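Side-chain contacts in DUF1896 domain-containing protein (Porphyromonas gingivalis, PDB 2APL), which is of unknown function and folds as a single, mainly helical chain of the DUF1896 family, without beta strands: residues Arg13-Thr18 and Met61-Leu66; Tyr19-Glu22 and Met27-Asn30; Leu82-Glu87 and His129-Leu134; Asp119-Glu122 and Glu126-His129. One frame throughout, in Å; residues are numbered along the deposited sequence.

Interaction 1: Arg13-Thr18 and Met61-Leu66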
loop_
_atom_site.group_PDB
_atom_site.type_symbol
_atom_site.label_atom_id
_atom_site.label_comp_id
_atom_site.label_asym_id
_atom_site.label_seq_id
_atom_site.Cartn_x
_atom_site.Cartn_y
_atom_site.Cartn_z
ATOM N N ARG A 13 -16.235 -1.661 -1.407
ATOM C CA ARG A 13 -15.469 -2.532 -2.311
ATOM C C ARG A 13 -14.724 -1.783 -3.437
ATOM O O ARG A 13 -13.537 -2.001 -3.622
ATOM C CB ARG A 13 -16.315 -3.671 -2.900
ATOM C CG ARG A 13 -15.431 -4.625 -3.765
ATOM C CD ARG A 13 -16.171 -5.919 -4.197
ATOM N NE ARG A 13 -15.174 -6.797 -4.797
ATOM C CZ ARG A 13 -14.860 -7.995 -4.319
ATOM N NH1 ARG A 13 -15.530 -8.484 -3.284
ATOM N NH2 ARG A 13 -13.906 -8.717 -4.912
ATOM N N LEU A 14 -15.409 -0.891 -4.149
ATOM C CA LEU A 14 -14.789 -0.089 -5.178
ATOM C C LEU A 14 -13.617 0.767 -4.628
ATOM O O LEU A 14 -12.555 0.793 -5.226
ATOM C CB LEU A 14 -15.809 0.789 -5.923
ATOM C CG LEU A 14 -15.236 1.461 -7.173
ATOM C CD1 LEU A 14 -14.592 0.455 -8.136
ATOM C CD2 LEU A 14 -16.291 2.322 -7.870
ATOM N N LYS A 15 -13.824 1.438 -3.493
ATOM C CA LYS A 15 -12.767 2.252 -2.894
ATOM C C LYS A 15 -11.518 1.407 -2.586
ATOM O O LYS A 15 -10.388 1.881 -2.742
ATOM C CB LYS A 15 -13.254 2.886 -1.586
ATOM C CG LYS A 15 -14.276 4.035 -1.768
ATOM C CD LYS A 15 -14.682 4.610 -0.380
ATOM C CE LYS A 15 -13.553 5.379 0.274
ATOM N NZ LYS A 15 -14.077 5.946 1.525
ATOM N N LEU A 16 -11.733 0.175 -2.102
ATOM C CA LEU A 16 -10.621 -0.669 -1.654
ATOM C C LEU A 16 -9.950 -1.237 -2.895
ATOM O O LEU A 16 -8.711 -1.288 -2.988
ATOM C CB LEU A 16 -11.120 -1.863 -0.791
ATOM C CG LEU A 16 -10.053 -2.874 -0.299
ATOM C CD1 LEU A 16 -8.863 -2.187 0.445
ATOM C CD2 LEU A 16 -10.709 -3.925 0.618
ATOM N N GLU A 17 -10.751 -1.626 -3.884
ATOM C CA GLU A 17 -10.126 -2.122 -5.142
ATOM C C GLU A 17 -9.215 -1.074 -5.758
ATOM O O GLU A 17 -8.061 -1.353 -6.144
ATOM C CB GLU A 17 -11.165 -2.616 -6.118
ATOM C CG GLU A 17 -11.778 -3.986 -5.703
ATOM C CD GLU A 17 -12.811 -4.404 -6.707
ATOM O OE1 GLU A 17 -13.026 -3.653 -7.673
ATOM O OE2 GLU A 17 -13.396 -5.464 -6.571
ATOM N N THR A 18 -9.710 0.141 -5.840
ATOM C CA THR A 18 -8.937 1.254 -6.410
ATOM C C THR A 18 -7.625 1.510 -5.599
ATOM O O THR A 18 -6.558 1.659 -6.150
ATOM C CB THR A 18 -9.829 2.475 -6.517
ATOM O OG1 THR A 18 -10.929 2.163 -7.406
ATOM C CG2 THR A 18 -9.040 3.717 -7.057
HETATM N N MSE A 61 -15.731 6.605 9.387
HETATM C CA MSE A 61 -15.122 5.599 10.234
HETATM C C MSE A 61 -15.037 4.201 9.564
HETATM O O MSE A 61 -14.099 3.478 9.815
HETATM C CB MSE A 61 -15.760 5.587 11.636
HETATM C CG MSE A 61 -17.061 4.846 11.722
HETATM SE SE MSE A 61 -17.832 5.127 13.570
HETATM C CE MSE A 61 -18.547 7.023 13.315
ATOM N N ALA A 62 -16.010 3.832 8.734
ATOM C CA ALA A 62 -15.913 2.625 7.888
ATOM C C ALA A 62 -14.707 2.646 6.903
ATOM O O ALA A 62 -14.083 1.606 6.648
ATOM C CB ALA A 62 -17.183 2.411 7.119
ATOM N N SER A 63 -14.419 3.822 6.337
ATOM C CA SER A 63 -13.257 4.000 5.494
ATOM C C SER A 63 -11.954 3.819 6.266
ATOM O O SER A 63 -11.023 3.231 5.717
ATOM C CB SER A 63 -13.317 5.346 4.789
ATOM O OG SER A 63 -14.444 5.291 3.918
ATOM N N GLU A 64 -11.907 4.260 7.540
ATOM C CA GLU A 64 -10.700 4.047 8.380
ATOM C C GLU A 64 -10.491 2.542 8.582
ATOM O O GLU A 64 -9.341 2.065 8.524
ATOM C CB GLU A 64 -10.819 4.741 9.752
ATOM C CG GLU A 64 -11.271 6.196 9.644
ATOM C CD GLU A 64 -10.185 7.206 9.932
ATOM O OE1 GLU A 64 -9.065 7.055 9.352
ATOM O OE2 GLU A 64 -10.454 8.156 10.736
ATOM N N VAL A 65 -11.611 1.807 8.769
ATOM C CA VAL A 65 -11.624 0.333 8.849
ATOM C C VAL A 65 -11.121 -0.317 7.537
ATOM O O VAL A 65 -10.245 -1.226 7.522
ATOM C CB VAL A 65 -13.059 -0.196 9.236
ATOM C CG1 VAL A 65 -13.134 -1.722 9.195
ATOM C CG2 VAL A 65 -13.362 0.237 10.751
ATOM N N LEU A 66 -11.676 0.182 6.451
ATOM C CA LEU A 66 -11.290 -0.302 5.123
ATOM C C LEU A 66 -9.761 -0.276 4.896
ATOM O O LEU A 66 -9.174 -1.239 4.400
ATOM C CB LEU A 66 -12.009 0.559 4.086
ATOM C CG LEU A 66 -12.152 -0.003 2.681
ATOM C CD1 LEU A 66 -13.150 -1.198 2.754
ATOM C CD2 LEU A 66 -12.634 1.115 1.716
#
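Lys15 and Leu16 on helix 3-23 meet Ser63 and Leu66 on helix 55-67 in a helix-helix contact of this mainly helical fold. The two segments run in roughly the same direction, inclined by 40°, with their axes 10.7 Å apart at the closest, so that side chains rather than backbones fill the gap. Lys15 spans most of it. Its CB, pointing toward the opposite helix, rests on Leu66 CD2 at 3.8 Å. With CG lying opposite the carbonyl carbon (chi1 -72°), the chain then runs on through CG and CD until a bend at chi3 (70°) turns CE toward Ser63. CE passes 3.8 Å from Ser63 OG, and NZ gives a hydrogen bond to that same oxygen. The acceptor is held from its own side as well, because Ser63 OG is also hydrogen-bonded to Glu59 O one turn earlier in helix 55-67. Lys15 therefore covers the Leu66 methyl with its apolar root while its ammonium reaches the Ser63 hydroxyl. Beside the root of the lysine, Leu66 carries the apolar part of the contact. Its branch point and CD1 both lie 4.1 Å from Leu16 CB, and CD2 rests against Lys15 CB and the backbone N of Leu16. Phe12 and Ala41 also touch Leu66, the latter from helix 31-51, which makes this leucine a meeting point of three helices. Across the contact, the shortest approach is the one between Lys15 NZ and Ser63 OG, modelled at 2.5 Å, so short for an amine-hydroxyl pair that the exact length is doubtful.

Interaction 2: Tyr19-Glu22 and Met27-Asn30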
loop_
_atom_site.group_PDB
_atom_site.type_symbol
_atom_site.label_atom_id
_atom_site.label_comp_id
_atom_site.label_asym_id
_atom_site.label_seq_id
_atom_site.Cartn_x
_atom_site.Cartn_y
_atom_site.Cartn_z
ATOM N N TYR A 19 -7.763 1.548 -4.288
ATOM C CA TYR A 19 -6.664 1.824 -3.391
ATOM C C TYR A 19 -5.583 0.750 -3.535
ATOM O O TYR A 19 -4.408 1.078 -3.614
ATOM C CB TYR A 19 -7.189 1.878 -1.938
ATOM C CG TYR A 19 -6.104 2.322 -0.967
ATOM C CD1 TYR A 19 -5.839 3.653 -0.818
ATOM C CD2 TYR A 19 -5.365 1.387 -0.178
ATOM C CE1 TYR A 19 -4.858 4.114 0.037
ATOM C CE2 TYR A 19 -4.376 1.850 0.741
ATOM C CZ TYR A 19 -4.116 3.226 0.801
ATOM O OH TYR A 19 -3.191 3.805 1.660
ATOM N N LEU A 20 -5.981 -0.516 -3.550
ATOM C CA LEU A 20 -5.020 -1.606 -3.773
ATOM C C LEU A 20 -4.393 -1.571 -5.180
ATOM O O LEU A 20 -3.176 -1.728 -5.326
ATOM C CB LEU A 20 -5.668 -2.968 -3.508
ATOM C CG LEU A 20 -6.158 -3.200 -2.060
ATOM C CD1 LEU A 20 -6.904 -4.528 -1.999
ATOM C CD2 LEU A 20 -5.002 -3.262 -1.045
ATOM N N ASN A 21 -5.215 -1.299 -6.196
ATOM C CA ASN A 21 -4.723 -1.188 -7.541
ATOM C C ASN A 21 -3.609 -0.162 -7.579
ATOM O O ASN A 21 -2.571 -0.384 -8.261
ATOM C CB ASN A 21 -5.786 -0.743 -8.544
ATOM C CG ASN A 21 -6.762 -1.823 -8.896
ATOM O OD1 ASN A 21 -6.591 -3.032 -8.556
ATOM N ND2 ASN A 21 -7.893 -1.387 -9.514
ATOM N N GLU A 22 -3.765 0.925 -6.815
ATOM C CA GLU A 22 -2.745 1.993 -6.913
ATOM C C GLU A 22 -1.505 1.746 -6.042
ATOM O O GLU A 22 -0.413 2.084 -6.433
ATOM C CB GLU A 22 -3.349 3.358 -6.526
ATOM C CG GLU A 22 -4.474 3.827 -7.476
ATOM C CD GLU A 22 -5.263 5.054 -6.939
ATOM O OE1 GLU A 22 -5.421 5.184 -5.689
ATOM O OE2 GLU A 22 -5.743 5.870 -7.777
HETATM N N MSE A 27 -1.361 -7.118 -4.105
HETATM C CA MSE A 27 -2.549 -7.591 -3.371
HETATM C C MSE A 27 -3.861 -7.340 -4.087
HETATM O O MSE A 27 -4.884 -7.855 -3.676
HETATM C CB MSE A 27 -2.625 -6.887 -2.001
HETATM C CG MSE A 27 -1.353 -7.098 -1.139
HETATM SE SE MSE A 27 -1.636 -5.986 0.499
HETATM C CE MSE A 27 -0.476 -6.993 1.574
ATOM N N SER A 28 -3.823 -6.577 -5.188
ATOM C CA SER A 28 -5.038 -6.071 -5.814
ATOM C C SER A 28 -5.928 -7.129 -6.492
ATOM O O SER A 28 -7.075 -6.834 -6.878
ATOM C CB SER A 28 -4.721 -4.936 -6.806
ATOM O OG SER A 28 -3.993 -5.422 -7.923
ATOM N N GLY A 29 -5.419 -8.338 -6.657
ATOM C CA GLY A 29 -6.273 -9.408 -7.158
ATOM C C GLY A 29 -6.673 -10.375 -6.080
ATOM O O GLY A 29 -7.253 -11.441 -6.384
ATOM N N ASN A 30 -6.441 -10.011 -4.799
ATOM C CA ASN A 30 -6.782 -10.923 -3.703
ATOM C C ASN A 30 -8.266 -10.812 -3.345
ATOM O O ASN A 30 -8.672 -10.011 -2.482
ATOM C CB ASN A 30 -5.888 -10.681 -2.454
ATOM C CG ASN A 30 -5.915 -11.842 -1.490
ATOM O OD1 ASN A 30 -6.972 -12.331 -1.109
ATOM N ND2 ASN A 30 -4.746 -12.323 -1.124
HETATM O O HOH W 1 -8.523 -4.501 -6.937
#
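Leu20, near the end of helix 3-23, packs against the type I beta turn Met27-Asn30, through which the chain enters the next helix. The backbones come close here, with CA of Leu20 and CA of Ser28 4.9 Å apart. Leu20 CB lies 4.0 Å from Ser28 CB. Leu20 CG stands opposite the carbonyl carbon (chi1 -62°), and chi2 sets CD1 anti to CA and turns CD2, the other methyl, to 4.4 Å from Met27 CB; the remainder of this selenomethionine leads away. Asn21 starts out pointing away from the turn, yet its amide end comes back toward it, and OD1 lies 3.2 Å from Ser28 CB. A water links the two segments beside this point, lying 2.9 Å from Asn21 OD1 and 2.7 Å from Ser28 O. The hydroxyl of Ser28 sits between its own backbone N and carbonyl carbon (chi1 67°) and is hydrogen-bonded to Pro25 O. The turn leads directly into helix 31-51, where Asn30 is the N-cap and its OD1 accepts from Phe33 N. Leu20 also touches Phe33 and Ile34 of that helix, so its side chain lies between the two helices, with Leu70 of a later loop also touching it.

Interaction 3: Leu82-Glu87 and His129-Leu134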
loop_
_atom_site.group_PDB
_atom_site.type_symbol
_atom_site.label_atom_id
_atom_site.label_comp_id
_atom_site.label_asym_id
_atom_site.label_seq_id
_atom_site.Cartn_x
_atom_site.Cartn_y
_atom_site.Cartn_z
ATOM N N LEU A 82 13.126 5.246 -6.281
ATOM C CA LEU A 82 13.539 5.227 -7.717
ATOM C C LEU A 82 13.350 6.544 -8.450
ATOM O O LEU A 82 14.241 6.943 -9.244
ATOM C CB LEU A 82 12.883 4.056 -8.496
ATOM C CG LEU A 82 13.233 2.595 -8.061
ATOM C CD1 LEU A 82 12.155 1.663 -8.615
ATOM C CD2 LEU A 82 14.640 2.171 -8.510
ATOM N N GLU A 83 12.237 7.243 -8.174
ATOM C CA GLU A 83 11.992 8.566 -8.747
ATOM C C GLU A 83 12.878 9.650 -8.150
ATOM O O GLU A 83 13.348 10.537 -8.874
ATOM C CB GLU A 83 10.525 8.972 -8.583
ATOM C CG GLU A 83 9.535 7.991 -9.196
ATOM C CD GLU A 83 8.111 8.464 -9.154
ATOM O OE1 GLU A 83 7.400 8.173 -10.138
ATOM O OE2 GLU A 83 7.709 9.131 -8.170
ATOM N N ARG A 84 13.118 9.610 -6.839
ATOM C CA ARG A 84 13.869 10.694 -6.188
ATOM C C ARG A 84 15.373 10.560 -6.331
ATOM O O ARG A 84 16.088 11.563 -6.425
ATOM C CB ARG A 84 13.514 10.795 -4.707
ATOM C CG ARG A 84 12.167 11.471 -4.386
ATOM C CD ARG A 84 11.926 11.320 -2.895
ATOM N NE ARG A 84 10.931 12.242 -2.358
ATOM C CZ ARG A 84 10.410 12.157 -1.132
ATOM N NH1 ARG A 84 10.794 11.177 -0.301
ATOM N NH2 ARG A 84 9.497 13.050 -0.734
ATOM N N GLU A 85 15.841 9.316 -6.361
ATOM C CA GLU A 85 17.251 9.036 -6.228
ATOM C C GLU A 85 17.880 8.479 -7.505
ATOM O O GLU A 85 19.091 8.512 -7.656
ATOM C CB GLU A 85 17.495 8.071 -5.037
ATOM C CG GLU A 85 16.795 8.473 -3.715
ATOM C CD GLU A 85 17.173 9.867 -3.208
ATOM O OE1 GLU A 85 18.333 10.260 -3.362
ATOM O OE2 GLU A 85 16.305 10.581 -2.658
ATOM N N PHE A 86 17.076 7.939 -8.404
ATOM C CA PHE A 86 17.630 7.253 -9.581
ATOM C C PHE A 86 17.026 7.785 -10.893
ATOM O O PHE A 86 16.995 7.097 -11.915
ATOM C CB PHE A 86 17.442 5.735 -9.437
ATOM C CG PHE A 86 18.187 5.155 -8.255
ATOM C CD1 PHE A 86 19.549 4.877 -8.355
ATOM C CD2 PHE A 86 17.526 4.932 -7.034
ATOM C CE1 PHE A 86 20.245 4.415 -7.292
ATOM C CE2 PHE A 86 18.242 4.458 -5.934
ATOM C CZ PHE A 86 19.588 4.173 -6.075
ATOM N N GLU A 87 16.586 9.035 -10.851
ATOM C CA GLU A 87 15.877 9.652 -11.957
ATOM C C GLU A 87 16.735 9.697 -13.233
ATOM O O GLU A 87 16.242 9.424 -14.324
ATOM C CB GLU A 87 15.391 11.038 -11.528
ATOM C CG GLU A 87 14.212 11.550 -12.268
ATOM C CD GLU A 87 14.587 12.463 -13.386
ATOM O OE1 GLU A 87 15.544 13.240 -13.213
ATOM O OE2 GLU A 87 13.904 12.436 -14.432
ATOM N N HIS A 129 15.842 5.895 7.896
ATOM C CA HIS A 129 16.729 4.746 7.895
ATOM C C HIS A 129 16.397 3.733 6.799
ATOM O O HIS A 129 17.287 3.281 6.061
ATOM C CB HIS A 129 16.750 4.055 9.257
ATOM C CG HIS A 129 17.355 4.880 10.350
ATOM N ND1 HIS A 129 16.642 5.274 11.461
ATOM C CD2 HIS A 129 18.615 5.359 10.521
ATOM C CE1 HIS A 129 17.425 5.981 12.262
ATOM N NE2 HIS A 129 18.629 6.049 11.714
ATOM N N LEU A 130 15.125 3.349 6.738
ATOM C CA LEU A 130 14.631 2.505 5.667
ATOM C C LEU A 130 14.983 3.080 4.281
ATOM O O LEU A 130 15.588 2.401 3.462
ATOM C CB LEU A 130 13.091 2.299 5.800
ATOM C CG LEU A 130 12.489 1.494 4.656
ATOM C CD1 LEU A 130 13.129 0.088 4.534
ATOM C CD2 LEU A 130 10.969 1.430 4.811
ATOM N N TYR A 131 14.608 4.334 4.043
ATOM C CA TYR A 131 14.794 4.974 2.742
ATOM C C TYR A 131 16.259 5.000 2.268
ATOM O O TYR A 131 16.551 4.757 1.070
ATOM C CB TYR A 131 14.250 6.390 2.816
ATOM C CG TYR A 131 14.239 7.166 1.521
ATOM C CD1 TYR A 131 13.073 7.280 0.767
ATOM C CD2 TYR A 131 15.382 7.825 1.077
ATOM C CE1 TYR A 131 13.051 8.020 -0.427
ATOM C CE2 TYR A 131 15.384 8.538 -0.096
ATOM C CZ TYR A 131 14.221 8.652 -0.837
ATOM O OH TYR A 131 14.236 9.384 -2.005
ATOM N N THR A 132 17.154 5.339 3.206
ATOM C CA THR A 132 18.568 5.374 2.941
ATOM C C THR A 132 19.034 3.956 2.676
ATOM O O THR A 132 19.843 3.716 1.764
ATOM C CB THR A 132 19.308 5.972 4.152
ATOM O OG1 THR A 132 18.854 7.321 4.326
ATOM C CG2 THR A 132 20.829 5.921 3.986
ATOM N N GLU A 133 18.496 2.997 3.436
ATOM C CA GLU A 133 19.005 1.636 3.288
ATOM C C GLU A 133 18.578 1.101 1.911
ATOM O O GLU A 133 19.365 0.435 1.224
ATOM C CB GLU A 133 18.544 0.762 4.454
ATOM C CG GLU A 133 19.184 -0.554 4.537
ATOM C CD GLU A 133 18.977 -1.253 5.882
ATOM O OE1 GLU A 133 18.191 -0.779 6.760
ATOM O OE2 GLU A 133 19.653 -2.294 6.071
ATOM N N LEU A 134 17.324 1.359 1.527
ATOM C CA LEU A 134 16.827 0.961 0.187
ATOM C C LEU A 134 17.618 1.598 -0.977
ATOM O O LEU A 134 17.948 0.921 -1.969
ATOM C CB LEU A 134 15.329 1.295 0.048
ATOM C CG LEU A 134 14.356 0.436 0.880
ATOM C CD1 LEU A 134 12.934 1.147 0.847
ATOM C CD2 LEU A 134 14.291 -1.056 0.443
#
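Tyr131 of helix 126-143 reaches across to Arg84 and Glu85 at the C-terminal end of helix 74-85, and these three side chains make up the contact. The backbones stay well apart, the nearest CA atoms, of Glu85 and Thr132, being 10.0 Å from each other. The polar component is one hydrogen bond, from Tyr131 OH to Glu85 OE2, very short at 2.5 Å. OE2 approaches the phenol at its ring edge, near the ring plane, while the carboxylate stands nearly upright to the ring, with 86° between the planes. A bend in the glutamate chain at chi2 (-57°) turns the carboxylate to the hydroxyl end of the ring and leaves Glu85 CG 3.2 Å from Tyr131 OH. Tyr131 itself has CG opposite its backbone N, which sends the ring straight out from its helix toward the neighbouring one.

The van der Waals component comes from Arg84. Its CB and CD both lie 3.1 Å from Tyr131 OH, so the aliphatic chain lies across the phenol oxygen, roughly at right angles to the tyrosine. Farther along, NH1 comes to 3.9 Å from Tyr131 CE1, which meets the guanidinium at its edge; the two planes are 62° apart. The phenol oxygen is thus flanked by the glutamate carboxylate and the arginine methylenes. This is a surface contact, and neighbouring residues extend it: Val81 of helix 74-85 touches Tyr131, and Thr135 touches Glu85. Where helix 74-85 ends, Phe86 packs on Ile138 and Val139, extending the pairing with helix 126-143.

Interaction 4: Asp119-Glu122 and Glu126-His129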
loop_
_atom_site.group_PDB
_atom_site.type_symbol
_atom_site.label_atom_id
_atom_site.label_comp_id
_atom_site.label_asym_id
_atom_site.label_seq_id
_atom_site.Cartn_x
_atom_site.Cartn_y
_atom_site.Cartn_z
ATOM N N ASP A 119 1.021 1.643 10.272
ATOM C CA ASP A 119 0.384 2.761 9.556
ATOM C C ASP A 119 1.104 4.112 9.710
ATOM O O ASP A 119 1.115 4.924 8.800
ATOM C CB ASP A 119 -1.087 2.854 9.948
ATOM C CG ASP A 119 -1.911 1.809 9.245
ATOM O OD1 ASP A 119 -1.451 1.277 8.201
ATOM O OD2 ASP A 119 -3.007 1.514 9.704
ATOM N N ASP A 120 1.698 4.336 10.867
ATOM C CA ASP A 120 2.379 5.581 11.177
ATOM C C ASP A 120 3.878 5.515 10.915
ATOM O O ASP A 120 4.612 6.417 11.338
ATOM C CB ASP A 120 2.209 5.834 12.665
ATOM C CG ASP A 120 2.041 4.529 13.434
ATOM O OD1 ASP A 120 3.061 4.051 13.999
ATOM O OD2 ASP A 120 0.898 3.960 13.376
ATOM N N PHE A 121 4.326 4.463 10.227
ATOM C CA PHE A 121 5.768 4.244 9.990
ATOM C C PHE A 121 6.447 5.382 9.244
ATOM O O PHE A 121 7.550 5.797 9.597
ATOM C CB PHE A 121 6.052 2.928 9.284
ATOM C CG PHE A 121 7.533 2.667 9.112
ATOM C CD1 PHE A 121 8.307 2.202 10.192
ATOM C CD2 PHE A 121 8.158 2.932 7.895
ATOM C CE1 PHE A 121 9.686 1.971 10.051
ATOM C CE2 PHE A 121 9.550 2.703 7.742
ATOM C CZ PHE A 121 10.307 2.234 8.838
ATOM N N GLU A 122 5.783 5.894 8.215
ATOM C CA GLU A 122 6.401 6.920 7.409
ATOM C C GLU A 122 6.709 8.225 8.152
ATOM O O GLU A 122 7.725 8.886 7.848
ATOM C CB GLU A 122 5.635 7.156 6.114
ATOM C CG GLU A 122 6.507 7.851 5.094
ATOM C CD GLU A 122 5.754 8.464 3.953
ATOM O OE1 GLU A 122 4.679 7.948 3.588
ATOM O OE2 GLU A 122 6.260 9.461 3.405
ATOM N N GLU A 126 12.328 6.037 12.072
ATOM C CA GLU A 126 12.961 4.949 11.346
ATOM C C GLU A 126 12.701 4.928 9.834
ATOM O O GLU A 126 13.438 4.266 9.095
ATOM C CB GLU A 126 12.842 3.574 12.040
ATOM C CG GLU A 126 11.699 3.359 13.005
ATOM C CD GLU A 126 11.866 3.999 14.395
ATOM O OE1 GLU A 126 12.993 4.099 14.952
ATOM O OE2 GLU A 126 10.825 4.390 14.952
ATOM N N TYR A 127 11.727 5.714 9.365
ATOM C CA TYR A 127 11.526 5.884 7.918
ATOM C C TYR A 127 12.796 6.296 7.158
ATOM O O TYR A 127 13.115 5.733 6.127
ATOM C CB TYR A 127 10.366 6.848 7.566
ATOM C CG TYR A 127 10.086 6.847 6.065
ATOM C CD1 TYR A 127 9.554 5.699 5.437
ATOM C CD2 TYR A 127 10.388 7.953 5.262
ATOM C CE1 TYR A 127 9.322 5.659 4.053
ATOM C CE2 TYR A 127 10.163 7.916 3.860
ATOM C CZ TYR A 127 9.629 6.767 3.278
ATOM O OH TYR A 127 9.389 6.696 1.923
ATOM N N GLU A 128 13.508 7.297 7.668
ATOM C CA GLU A 128 14.668 7.816 6.964
ATOM C C GLU A 128 15.723 6.717 6.849
ATOM O O GLU A 128 16.380 6.593 5.819
ATOM C CB GLU A 128 15.236 9.087 7.633
ATOM C CG GLU A 128 14.344 9.765 8.697
ATOM C CD GLU A 128 12.868 10.082 8.278
ATOM O OE1 GLU A 128 12.606 10.483 7.109
ATOM O OE2 GLU A 128 11.963 9.947 9.143
ATOM N N HIS A 129 15.842 5.895 7.896
ATOM C CA HIS A 129 16.729 4.746 7.895
ATOM C C HIS A 129 16.397 3.733 6.799
ATOM O O HIS A 129 17.287 3.281 6.061
ATOM C CB HIS A 129 16.750 4.055 9.257
ATOM C CG HIS A 129 17.355 4.880 10.350
ATOM N ND1 HIS A 129 16.642 5.274 11.461
ATOM C CD2 HIS A 129 18.615 5.359 10.521
ATOM C CE1 HIS A 129 17.425 5.981 12.262
ATOM N NE2 HIS A 129 18.629 6.049 11.714
#
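Residues Phe121 and Glu122, in the loop that follows helix 106-112, close back on the start of helix 126-143, with CA of Glu122 and CA of Tyr127 5.3 Å apart and Tyr127 CB 3.3 Å from Glu122 O. The ring of Tyr127 is the centre of the side-chain packing. Glu122 lies alongside it, pointing the same way, and lays its CG over one face: the carbon is 3.5 Å from the ring centroid and only 4° from the ring normal, a well-centred CH-pi contact. With CG opposite the backbone N (chi1 -161°) and the chain extended beyond it, Glu122 follows the ring outward, and its carboxylate plane is tilted 41° from that of the tyrosine.

Phe121 meets the same ring at its edge. Its CE2 lies 3.8 Å from Tyr127 CD1, the two side chains crossing at about a right angle. The far end of the phenylalanine reaches the backbone of Glu126, where CZ is 3.7 Å from the carbonyl carbon C of that residue and CE1 is 3.8 Å from Glu126 CG. Glu126 therefore offers its methylenes to the phenylalanine, while its carboxylate turns elsewhere, with OE2 hydrogen-bonded to Ser124 OG in the short connection between the two segments. Both aromatic residues are buried, and Phe72, from the loop between helix 55-67 and helix 74-85, touches each of them, meeting Phe121 edge-to-face. The aromatic cluster thus joins the beginning of helix 126-143 to two loops, the one leading into it and the one carrying Phe72.

From the N terminus, helix 3-23 enters two contacts in succession. Interaction 2 closes a short loop onto the end of that helix, and the whole of it falls within the longer loop that interaction 1 closes by bringing helix 55-67 back to helix 3-23. The chain then passes to the other side of its centre, where interaction 3 closes another long loop, pairing helix 74-85 with helix 126-143. Interaction 4 closes a short loop that ends on the same part of helix 126-143. These last two share His129 and touch where Leu130 CD2 packs on Phe121 CE2. Interaction 2 thus lies within interaction 1, interactions 3 and 4 end together, and the two pairs follow in series.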